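PDB 5TZ6: CurJ from Moorea producens 3L, which probably dehydrates a polyketide intermediate, including by vinylogous dehydration, as the dehydratase domain of a polyketide synthase module in curacin biosynthesis. Local coordinates for residues D278-D283 with V289-G294; V94-T97 with S102-F105; F222-A227 with C261-S266. The protein carries 1 engineered substitution. All coordinates share one frame; numbering follows the deposited sequence.

Contact 1 (D278-D283 with V289-G294)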
ATOM      1  N   ASP A 278      16.995  21.137 -25.542  1.00 55.57           N
ATOM      2  CA  ASP A 278      17.366  21.261 -24.142  1.00 61.00           C
ATOM      3  C   ASP A 278      16.547  22.389 -23.526  1.00 58.65           C
ATOM      4  O   ASP A 278      16.298  23.419 -24.172  1.00 61.97           O
ATOM      5  CB  ASP A 278      18.862  21.550 -23.982  1.00 75.09           C
ATOM      6  CG  ASP A 278      19.740  20.360 -24.360  1.00 99.49           C
ATOM      7  OD1 ASP A 278      19.331  19.206 -24.117  1.00108.17           O
ATOM      8  OD2 ASP A 278      20.844  20.583 -24.903  1.00116.97           O
ATOM      9  N   ILE A 279      16.141  22.194 -22.273  1.00 57.31           N
ATOM     10  CA  ILE A 279      15.268  23.127 -21.574  1.00 58.35           C
ATOM     11  C   ILE A 279      15.845  23.424 -20.199  1.00 55.06           C
ATOM     12  O   ILE A 279      16.424  22.550 -19.545  1.00 56.54           O
ATOM     13  CB  ILE A 279      13.835  22.563 -21.458  1.00 59.72           C
ATOM     14  CG1 ILE A 279      13.345  22.085 -22.832  1.00 58.01           C
ATOM     15  CG2 ILE A 279      12.906  23.596 -20.847  1.00 54.79           C
ATOM     16  CD1 ILE A 279      12.081  21.258 -22.790  1.00 54.53           C
ATOM     17  N   GLN A 280      15.652  24.667 -19.753  1.00 49.17           N
ATOM     18  CA  GLN A 280      16.144  25.159 -18.470  1.00 48.76           C
ATOM     19  C   GLN A 280      15.050  26.010 -17.840  1.00 48.61           C
ATOM     20  O   GLN A 280      14.674  27.051 -18.384  1.00 46.83           O
ATOM     21  CB  GLN A 280      17.431  25.966 -18.643  1.00 55.83           C
ATOM     22  CG  GLN A 280      18.651  25.114 -18.966  1.00 58.94           C
ATOM     23  CD  GLN A 280      19.918  25.930 -19.007  1.00 76.87           C
ATOM     24  OE1 GLN A 280      19.927  27.058 -19.499  1.00 84.77           O
ATOM     25  NE2 GLN A 280      20.994  25.378 -18.465  1.00 85.33           N
ATOM     26  N   LEU A 281      14.499  25.545 -16.731  1.00 51.41           N
ATOM     27  CA  LEU A 281      13.559  26.323 -15.943  1.00 55.15           C
ATOM     28  C   LEU A 281      14.322  26.935 -14.777  1.00 60.60           C
ATOM     29  O   LEU A 281      15.000  26.213 -14.041  1.00 73.09           O
ATOM     30  CB  LEU A 281      12.426  25.429 -15.443  1.00 45.73           C
ATOM     31  CG  LEU A 281      11.304  26.045 -14.615  1.00 58.43           C
ATOM     32  CD1 LEU A 281      10.533  27.094 -15.411  1.00 50.41           C
ATOM     33  CD2 LEU A 281      10.388  24.935 -14.122  1.00 54.97           C
ATOM     34  N   PHE A 282      14.237  28.257 -14.613  1.00 62.54           N
ATOM     35  CA  PHE A 282      14.990  28.908 -13.546  1.00 69.12           C
ATOM     36  C   PHE A 282      14.201  30.056 -12.923  1.00 71.94           C
ATOM     37  O   PHE A 282      13.159  30.498 -13.428  1.00 69.40           O
ATOM     38  CB  PHE A 282      16.374  29.387 -14.017  1.00 71.62           C
ATOM     39  CG  PHE A 282      16.340  30.285 -15.203  1.00 67.25           C
ATOM     40  CD1 PHE A 282      16.262  29.760 -16.482  1.00 63.00           C
ATOM     41  CD2 PHE A 282      16.399  31.661 -15.043  1.00 70.22           C
ATOM     42  CE1 PHE A 282      16.225  30.590 -17.583  1.00 75.65           C
ATOM     43  CE2 PHE A 282      16.367  32.499 -16.137  1.00 84.30           C
ATOM     44  CZ  PHE A 282      16.278  31.964 -17.411  1.00 85.48           C
ATOM     45  N   ASP A 283      14.755  30.522 -11.801  1.00 76.22           N
ATOM     46  CA  ASP A 283      14.195  31.496 -10.875  1.00 83.29           C
ATOM     47  C   ASP A 283      14.250  32.918 -11.416  1.00 88.12           C
ATOM     48  O   ASP A 283      15.002  33.241 -12.340  1.00 83.26           O
ATOM     49  CB  ASP A 283      14.965  31.464  -9.551  1.00 96.56           C
ATOM     50  CG  ASP A 283      14.057  31.405  -8.349  1.00112.26           C
ATOM     51  OD1 ASP A 283      12.834  31.585  -8.527  1.00124.78           O
ATOM     52  OD2 ASP A 283      14.569  31.187  -7.229  1.00107.21           O
ATOM     53  N   VAL A 289      15.840  25.896 -11.359  1.00 62.46           N
ATOM     54  CA  VAL A 289      14.807  25.071 -10.739  1.00 65.54           C
ATOM     55  C   VAL A 289      14.803  23.655 -11.313  1.00 65.95           C
ATOM     56  O   VAL A 289      14.695  22.675 -10.573  1.00 72.07           O
ATOM     57  CB  VAL A 289      13.434  25.756 -10.914  1.00 68.42           C
ATOM     58  CG1 VAL A 289      12.303  24.755 -10.730  1.00 58.98           C
ATOM     59  CG2 VAL A 289      13.291  26.928  -9.942  1.00 70.63           C
ATOM     60  N   ALA A 290      14.917  23.521 -12.631  1.00 60.71           N
ATOM     61  CA  ALA A 290      14.867  22.217 -13.276  1.00 59.21           C
ATOM     62  C   ALA A 290      15.553  22.333 -14.624  1.00 54.89           C
ATOM     63  O   ALA A 290      15.636  23.417 -15.211  1.00 53.32           O
ATOM     64  CB  ALA A 290      13.428  21.713 -13.440  1.00 42.54           C
ATOM     65  N   GLN A 291      16.022  21.196 -15.127  1.00 50.81           N
ATOM     66  CA  GLN A 291      16.749  21.179 -16.386  1.00 61.74           C
ATOM     67  C   GLN A 291      16.435  19.901 -17.146  1.00 55.48           C
ATOM     68  O   GLN A 291      16.307  18.831 -16.549  1.00 50.97           O
ATOM     69  CB  GLN A 291      18.258  21.282 -16.155  1.00 60.99           C
ATOM     70  CG  GLN A 291      19.053  21.466 -17.427  1.00 66.25           C
ATOM     71  CD  GLN A 291      20.530  21.637 -17.162  1.00 71.07           C
ATOM     72  OE1 GLN A 291      21.178  22.519 -17.726  1.00 83.78           O
ATOM     73  NE2 GLN A 291      21.073  20.789 -16.299  1.00 68.54           N
ATOM     74  N   VAL A 292      16.303  20.019 -18.462  1.00 58.30           N
ATOM     75  CA  VAL A 292      15.975  18.889 -19.323  1.00 49.78           C
ATOM     76  C   VAL A 292      17.016  18.823 -20.424  1.00 53.46           C
ATOM     77  O   VAL A 292      17.187  19.788 -21.181  1.00 48.64           O
ATOM     78  CB  VAL A 292      14.567  19.005 -19.925  1.00 49.61           C
ATOM     79  CG1 VAL A 292      14.302  17.840 -20.882  1.00 44.89           C
ATOM     80  CG2 VAL A 292      13.530  19.061 -18.824  1.00 47.96           C
ATOM     81  N   ILE A 293      17.689  17.683 -20.528  1.00 52.78           N
ATOM     82  CA  ILE A 293      18.705  17.434 -21.540  1.00 52.13           C
ATOM     83  C   ILE A 293      18.199  16.312 -22.429  1.00 53.27           C
ATOM     84  O   ILE A 293      17.789  15.255 -21.931  1.00 54.88           O
ATOM     85  CB  ILE A 293      20.056  17.053 -20.904  1.00 57.22           C
ATOM     86  CG1 ILE A 293      20.602  18.207 -20.065  1.00 60.77           C
ATOM     87  CG2 ILE A 293      21.063  16.659 -21.979  1.00 52.35           C
ATOM     88  CD1 ILE A 293      21.044  19.390 -20.880  1.00 67.81           C
ATOM     89  N   GLY A 294      18.245  16.533 -23.737  1.00 58.50           N
ATOM     90  CA  GLY A 294      17.843  15.495 -24.664  1.00 58.95           C
ATOM     91  C   GLY A 294      16.350  15.258 -24.722  1.00 56.90           C
ATOM     92  O   GLY A 294      15.914  14.103 -24.809  1.00 58.47           O
TER
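Two consecutive residues, Val289 and Ala290, both face Leu281 across this antiparallel beta hairpin, a classic beta bulge. The evidence is the carbonyl of Leu281, which is gripped twice: Val289 N reaches Leu281 O at 2.8 Å with a bent N-H...O angle of 141°, while Ala290 N donates to the same oxygen more directly. Both donors sit somewhat off the carbonyl plane. Beyond the bulge the ladder between strands 274-282 and 288-300 is regular: Ile279 and Val292 form a hydrogen-bonded pair, with Ile279 N to Val292 O and Val292 N to Ile279 O each at 2.8 Å, and the axes of segments 278-282 and 289-292 run almost exactly antiparallel (179°).

The two faces of the hairpin differ in character. On one, Ile279, Leu281, Ala290 and Val292 are apolar and buried; Leu281 CD2 lies alongside Val289 CG1 at 3.9 Å, and helix 215-223 covers Leu281 through Leu217 and Cys221, the helix-on-sheet packing of a hotdog fold. On the other, Gln280 and Gln291 run side by side with extended chains. Gln291 CG stands anti to the backbone N, which sends its amide along the neighbouring glutamine, and Gln280 NE2 donates to Gln291 OE1 at 3.0 Å. The two amide planes are only 16° apart, and the acceptor lies close to the plane of the Gln280 amide.

At the far end the chain turns a corner at Ile293 and Gly294. There the carboxylate of Asp278 takes up a main-chain N-H: Gly294 N meets Asp278 OD1 at 2.9 Å, nearly along the C-O axis of that oxygen.

Contact 2 (V94-T97 with S102-F105)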
ATOM      1  N   VAL A  94       3.457   3.672  -9.062  1.00 54.06           N
ATOM      2  CA  VAL A  94       4.873   3.785  -9.377  1.00 48.56           C
ATOM      3  C   VAL A  94       5.578   2.588  -8.764  1.00 59.70           C
ATOM      4  O   VAL A  94       5.461   2.339  -7.555  1.00 67.39           O
ATOM      5  CB  VAL A  94       5.462   5.099  -8.841  1.00 51.39           C
ATOM      6  CG1 VAL A  94       6.954   5.166  -9.141  1.00 48.72           C
ATOM      7  CG2 VAL A  94       4.735   6.287  -9.452  1.00 52.28           C
ATOM      8  N   VAL A  95       6.324   1.859  -9.584  1.00 59.45           N
ATOM      9  CA  VAL A  95       7.026   0.657  -9.159  1.00 58.39           C
ATOM     10  C   VAL A  95       8.514   0.916  -9.322  1.00 61.23           C
ATOM     11  O   VAL A  95       8.984   1.201 -10.434  1.00 62.53           O
ATOM     12  CB  VAL A  95       6.587  -0.579  -9.958  1.00 51.18           C
ATOM     13  CG1 VAL A  95       7.196  -1.838  -9.365  1.00 51.60           C
ATOM     14  CG2 VAL A  95       5.065  -0.675  -9.986  1.00 44.61           C
ATOM     15  N   LEU A  96       9.241   0.851  -8.211  1.00 52.07           N
ATOM     16  CA  LEU A  96      10.669   1.129  -8.162  1.00 53.76           C
ATOM     17  C   LEU A  96      11.418  -0.167  -7.866  1.00 61.09           C
ATOM     18  O   LEU A  96      11.218  -0.783  -6.814  1.00 65.28           O
ATOM     19  CB  LEU A  96      10.981   2.189  -7.102  1.00 53.09           C
ATOM     20  CG  LEU A  96      10.316   3.563  -7.187  1.00 55.50           C
ATOM     21  CD1 LEU A  96      10.881   4.475  -6.113  1.00 54.12           C
ATOM     22  CD2 LEU A  96      10.508   4.183  -8.567  1.00 52.97           C
ATOM     23  N   THR A  97      12.290  -0.561  -8.789  1.00 56.54           N
ATOM     24  CA  THR A  97      13.144  -1.720  -8.635  1.00 60.92           C
ATOM     25  C   THR A  97      14.539  -1.238  -8.283  1.00 56.02           C
ATOM     26  O   THR A  97      15.099  -0.414  -9.024  1.00 55.83           O
ATOM     27  CB  THR A  97      13.182  -2.539  -9.920  1.00 58.45           C
ATOM     28  OG1 THR A  97      11.879  -3.062 -10.185  1.00 61.22           O
ATOM     29  CG2 THR A  97      14.187  -3.714  -9.785  1.00 55.33           C
ATOM     30  N   SER A 102      20.387   3.582  -7.621  1.00 66.94           N
ATOM     31  CA  SER A 102      19.287   4.148  -8.393  1.00 57.15           C
ATOM     32  C   SER A 102      18.109   3.185  -8.303  1.00 57.82           C
ATOM     33  O   SER A 102      18.188   2.137  -7.655  1.00 65.05           O
ATOM     34  CB  SER A 102      19.698   4.405  -9.845  1.00 67.49           C
ATOM     35  OG  SER A 102      20.003   3.194 -10.516  1.00 82.55           O
ATOM     36  N   PHE A 103      17.006   3.563  -8.944  1.00 54.01           N
ATOM     37  CA  PHE A 103      15.823   2.728  -9.086  1.00 54.00           C
ATOM     38  C   PHE A 103      15.394   2.761 -10.543  1.00 55.89           C
ATOM     39  O   PHE A 103      15.262   3.840 -11.123  1.00 59.04           O
ATOM     40  CB  PHE A 103      14.658   3.228  -8.220  1.00 53.29           C
ATOM     41  CG  PHE A 103      14.912   3.164  -6.742  1.00 58.83           C
ATOM     42  CD1 PHE A 103      14.737   1.983  -6.044  1.00 65.79           C
ATOM     43  CD2 PHE A 103      15.276   4.302  -6.042  1.00 58.27           C
ATOM     44  CE1 PHE A 103      14.960   1.925  -4.679  1.00 66.35           C
ATOM     45  CE2 PHE A 103      15.493   4.255  -4.680  1.00 70.86           C
ATOM     46  CZ  PHE A 103      15.336   3.063  -3.995  1.00 69.79           C
ATOM     47  N   SER A 104      15.162   1.599 -11.134  1.00 54.89           N
ATOM     48  CA  SER A 104      14.398   1.560 -12.368  1.00 52.53           C
ATOM     49  C   SER A 104      12.926   1.705 -12.009  1.00 53.61           C
ATOM     50  O   SER A 104      12.462   1.149 -11.013  1.00 52.80           O
ATOM     51  CB  SER A 104      14.648   0.260 -13.130  1.00 52.38           C
ATOM     52  OG  SER A 104      14.604  -0.850 -12.245  1.00 65.78           O
ATOM     53  N   PHE A 105      12.195   2.489 -12.782  1.00 47.21           N
ATOM     54  CA  PHE A 105      10.810   2.741 -12.440  1.00 49.51           C
ATOM     55  C   PHE A 105       9.908   2.420 -13.618  1.00 50.31           C
ATOM     56  O   PHE A 105      10.274   2.619 -14.787  1.00 55.72           O
ATOM     57  CB  PHE A 105      10.585   4.209 -11.990  1.00 38.43           C
ATOM     58  CG  PHE A 105      10.718   5.207 -13.099  1.00 38.25           C
ATOM     59  CD1 PHE A 105       9.658   5.437 -13.975  1.00 41.53           C
ATOM     60  CD2 PHE A 105      11.895   5.917 -13.276  1.00 38.28           C
ATOM     61  CE1 PHE A 105       9.775   6.354 -15.018  1.00 38.81           C
ATOM     62  CE2 PHE A 105      12.018   6.844 -14.313  1.00 46.35           C
ATOM     63  CZ  PHE A 105      10.956   7.058 -15.186  1.00 39.03           C
TER
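The beta hairpin of strands 90-99 and 102-110, part of the hotdog-type sheet of the dehydratase, is joined here next to its turn. Its ladder rests on Thr97 and Ser104, a hydrogen-bonded antiparallel pair: Thr97 N points almost straight at Ser104 O, 2.8 Å away with an N-H...O angle of 172°, whereas the return bond from Ser104 N to Thr97 O is bent. Both donors lie in the plane of the carbonyl they meet. The short segments run at 136° to each other, a marked twist from strict antiparallel. CA-H...O contacts supplement the ladder, among them Phe105 CA to Val95 O at 3.1 Å.

On the apolar face Leu96 reaches both phenylalanines. Leu96 CB lies 3.9 Å from Phe103 CD1, on the side of a ring face, and its CD1 methyl stands over one face of that ring, displaced toward the rim, while Thr97 O is at the ring edge. The other methyl, Leu96 CD2, comes to 3.4 Å from Phe105 CB, a close apolar contact. Phe105 holds CG between its backbone N and carbonyl carbon (chi1 70°), which turns the ring away from strand 90-99, and of its side chain only CB meets the leucine; Phe105 then packs on Leu58 of helix 51-65 and Leu139 of strand 132-141.

The opposite face carries Thr97 and Ser104. The hydroxyl of Ser104 is bonded chiefly to Gln99 NE2, at the end of strand 90-99, and it adds a weak bond to the Thr97 carbonyl that Ser104 N already engages. That hydroxyl also packs against the threonine side chain, with Ser104 OG 3.2 Å from Thr97 CB.

Contact 3 (F222-A227 with C261-S266); sequences FQSIIA and CYTCGS
Ser224 sends its CB toward strand 258-267, and from there the short side chain can be followed atom by atom. CB itself lies 3.6 Å from Thr263 OG1 and also brushes the sulfur of Cys261. One bond further, Ser224 OG is 2.8 Å from Thr263 OG1, and the threonine is the donor of this hydrogen bond. The serine hydroxyl has a second partner, the carbonyl of Cys221 one turn earlier, to which its own proton is probably given; it would thus accept from the strand and donate back to its helix. With chi1 at 60° OG tucks back over the main chain of its own residue, a rotamer compatible with the bond to Cys221 as well as with the reach across to Thr263.

Around this polar pair the neighbours are apolar or sulfur-bearing. Cys261 SG approaches Ser224 OG to 3.9 Å, a van der Waals contact rather than a bond. Such packing belongs to the hotdog fold, in which helix 215-223 lies against the curved antiparallel sheet; here residues 224-227 keep helical backbone angles, while Cys261 and Thr263, two apart on the strand, turn the same way toward them. Tyr262, between them, points away, and its hydroxyl bonds to Glu194.

The strand side of the pair is fixed by its own torsion: Thr263 OG1 is anti to the carbonyl carbon (chi1 -61°), which directs the oxygen to the serine. Its methyl, Thr263 CG2, makes a looser apolar contact with Ile225 CG2 at 4.3 Å. The rest of the Ile225 side chain leads away from the strand to pack on Phe240, a residue of the ligand pocket, and on Phe275, with Ile225 CD1 7.1 Å from Thr263 CG2.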
ATOM      1  N   PHE A 222       7.399  21.693 -21.511  1.00 48.46           N
ATOM      2  CA  PHE A 222       7.382  20.999 -22.799  1.00 50.12           C
ATOM      3  C   PHE A 222       6.662  21.801 -23.882  1.00 60.18           C
ATOM      4  O   PHE A 222       7.011  21.691 -25.064  1.00 58.68           O
ATOM      5  CB  PHE A 222       6.746  19.618 -22.652  1.00 52.54           C
ATOM      6  CG  PHE A 222       7.484  18.707 -21.713  1.00 53.79           C
ATOM      7  CD1 PHE A 222       8.788  18.990 -21.334  1.00 58.62           C
ATOM      8  CD2 PHE A 222       6.882  17.558 -21.222  1.00 57.56           C
ATOM      9  CE1 PHE A 222       9.471  18.157 -20.466  1.00 52.36           C
ATOM     10  CE2 PHE A 222       7.558  16.716 -20.360  1.00 59.06           C
ATOM     11  CZ  PHE A 222       8.855  17.018 -19.980  1.00 55.71           C
ATOM     12  N   GLN A 223       5.670  22.620 -23.505  1.00 55.25           N
ATOM     13  CA  GLN A 223       4.940  23.422 -24.484  1.00 54.53           C
ATOM     14  C   GLN A 223       5.830  24.477 -25.114  1.00 58.48           C
ATOM     15  O   GLN A 223       5.560  24.924 -26.235  1.00 48.36           O
ATOM     16  CB  GLN A 223       3.743  24.118 -23.842  1.00 46.71           C
ATOM     17  CG  GLN A 223       2.704  23.222 -23.221  1.00 54.00           C
ATOM     18  CD  GLN A 223       1.741  24.021 -22.370  1.00 56.24           C
ATOM     19  OE1 GLN A 223       1.591  25.223 -22.565  1.00 60.43           O
ATOM     20  NE2 GLN A 223       1.102  23.366 -21.408  1.00 61.93           N
ATOM     21  N   SER A 224       6.873  24.909 -24.404  1.00 62.54           N
ATOM     22  CA  SER A 224       7.736  25.939 -24.970  1.00 60.71           C
ATOM     23  C   SER A 224       8.264  25.545 -26.347  1.00 55.56           C
ATOM     24  O   SER A 224       8.446  26.410 -27.209  1.00 64.27           O
ATOM     25  CB  SER A 224       8.905  26.236 -24.029  1.00 59.03           C
ATOM     26  OG  SER A 224       9.697  25.081 -23.809  1.00 60.41           O
ATOM     27  N   ILE A 225       8.498  24.251 -26.589  1.00 46.69           N
ATOM     28  CA  ILE A 225       9.104  23.871 -27.862  1.00 52.32           C
ATOM     29  C   ILE A 225       8.173  24.194 -29.014  1.00 59.01           C
ATOM     30  O   ILE A 225       8.635  24.418 -30.139  1.00 63.89           O
ATOM     31  CB  ILE A 225       9.496  22.379 -27.914  1.00 59.87           C
ATOM     32  CG1 ILE A 225       8.311  21.533 -28.376  1.00 59.61           C
ATOM     33  CG2 ILE A 225      10.045  21.898 -26.572  1.00 63.93           C
ATOM     34  CD1 ILE A 225       8.701  20.471 -29.383  1.00 72.71           C
ATOM     35  N   ILE A 226       6.867  24.251 -28.757  1.00 55.55           N
ATOM     36  CA  ILE A 226       5.926  24.566 -29.822  1.00 48.45           C
ATOM     37  C   ILE A 226       6.288  25.896 -30.461  1.00 52.97           C
ATOM     38  O   ILE A 226       6.021  26.117 -31.648  1.00 51.60           O
ATOM     39  CB  ILE A 226       4.488  24.587 -29.269  1.00 47.26           C
ATOM     40  CG1 ILE A 226       4.025  23.174 -28.904  1.00 46.81           C
ATOM     41  CG2 ILE A 226       3.535  25.262 -30.262  1.00 43.41           C
ATOM     42  CD1 ILE A 226       4.105  22.185 -30.051  1.00 55.34           C
ATOM     43  N   ALA A 227       6.910  26.797 -29.694  1.00 51.18           N
ATOM     44  CA  ALA A 227       7.228  28.130 -30.193  1.00 55.71           C
ATOM     45  C   ALA A 227       8.337  28.129 -31.235  1.00 57.28           C
ATOM     46  O   ALA A 227       8.540  29.152 -31.896  1.00 69.38           O
ATOM     47  CB  ALA A 227       7.611  29.050 -29.032  1.00 53.46           C
ATOM     48  N   CYS A 261      11.696  30.147 -18.561  1.00 62.87           N
ATOM     49  CA  CYS A 261      11.953  28.880 -19.231  1.00 60.47           C
ATOM     50  C   CYS A 261      12.700  29.141 -20.531  1.00 64.88           C
ATOM     51  O   CYS A 261      12.141  29.728 -21.462  1.00 81.46           O
ATOM     52  CB  CYS A 261      10.653  28.127 -19.503  1.00 63.14           C
ATOM     53  SG  CYS A 261      10.932  26.594 -20.391  1.00 71.57           S
ATOM     54  N   TYR A 262      13.943  28.679 -20.609  1.00 57.90           N
ATOM     55  CA  TYR A 262      14.781  28.843 -21.788  1.00 52.07           C
ATOM     56  C   TYR A 262      14.899  27.508 -22.504  1.00 54.79           C
ATOM     57  O   TYR A 262      15.206  26.492 -21.883  1.00 58.73           O
ATOM     58  CB  TYR A 262      16.162  29.366 -21.400  1.00 58.80           C
ATOM     59  CG  TYR A 262      17.147  29.461 -22.545  1.00 69.94           C
ATOM     60  CD1 TYR A 262      16.876  30.247 -23.657  1.00 67.68           C
ATOM     61  CD2 TYR A 262      18.366  28.789 -22.495  1.00 69.49           C
ATOM     62  CE1 TYR A 262      17.779  30.342 -24.700  1.00 74.04           C
ATOM     63  CE2 TYR A 262      19.278  28.882 -23.532  1.00 70.65           C
ATOM     64  CZ  TYR A 262      18.978  29.658 -24.633  1.00 79.82           C
ATOM     65  OH  TYR A 262      19.879  29.754 -25.670  1.00 83.02           O
ATOM     66  N   THR A 263      14.636  27.507 -23.804  1.00 64.06           N
ATOM     67  CA  THR A 263      14.629  26.291 -24.600  1.00 58.29           C
ATOM     68  C   THR A 263      15.436  26.527 -25.863  1.00 60.50           C
ATOM     69  O   THR A 263      15.401  27.622 -26.431  1.00 67.42           O
ATOM     70  CB  THR A 263      13.200  25.863 -24.990  1.00 63.59           C
ATOM     71  OG1 THR A 263      12.428  25.588 -23.814  1.00 68.50           O
ATOM     72  CG2 THR A 263      13.237  24.625 -25.874  1.00 63.80           C
ATOM     73  N   CYS A 264      16.172  25.509 -26.294  1.00 58.42           N
ATOM     74  CA  CYS A 264      16.826  25.567 -27.595  1.00 63.33           C
ATOM     75  C   CYS A 264      16.792  24.186 -28.221  1.00 60.38           C
ATOM     76  O   CYS A 264      16.782  23.175 -27.522  1.00 61.71           O
ATOM     77  CB  CYS A 264      18.268  26.087 -27.502  1.00 79.63           C
ATOM     78  SG  CYS A 264      19.152  25.580 -26.029  1.00101.17           S
ATOM     79  N   GLY A 265      16.749  24.149 -29.542  1.00 64.45           N
ATOM     80  CA  GLY A 265      16.620  22.883 -30.231  1.00 65.87           C
ATOM     81  C   GLY A 265      16.184  23.081 -31.665  1.00 75.76           C
ATOM     82  O   GLY A 265      15.952  24.200 -32.127  1.00 79.14           O
ATOM     83  N   SER A 266      16.084  21.957 -32.366  1.00 82.96           N
ATOM     84  CA  SER A 266      15.698  21.976 -33.770  1.00 84.79           C
ATOM     85  C   SER A 266      15.235  20.586 -34.178  1.00 83.32           C
ATOM     86  O   SER A 266      15.322  19.624 -33.409  1.00 82.46           O
ATOM     87  CB  SER A 266      16.852  22.450 -34.657  1.00 96.33           C
ATOM     88  OG  SER A 266      17.981  21.607 -34.511  1.00101.78           O
TER

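In the fold
Contacts 1 and 3 adjoin through neighbouring strands, their centres 10 Å apart. Gln280 N to Tyr262 O and Asp278 N to Cys264 O, both 2.8 Å, are probable hydrogen bonds that tie strand 274-282 to strand 258-267, while Ile279 CG2 packs on Cys261 SG at 3.6 Å. Contact 2 lies in a separate hotdog-family part of the chain, its centre 23 Å from that of contact 1 and 29 Å from that of contact 3, touching neither. The bound hydroxy-methylheptenoic acid lies closer to contact 3 than to contact 1: about 6 Å from the side chain of Ile225, against about 10 Å from that of Ile279.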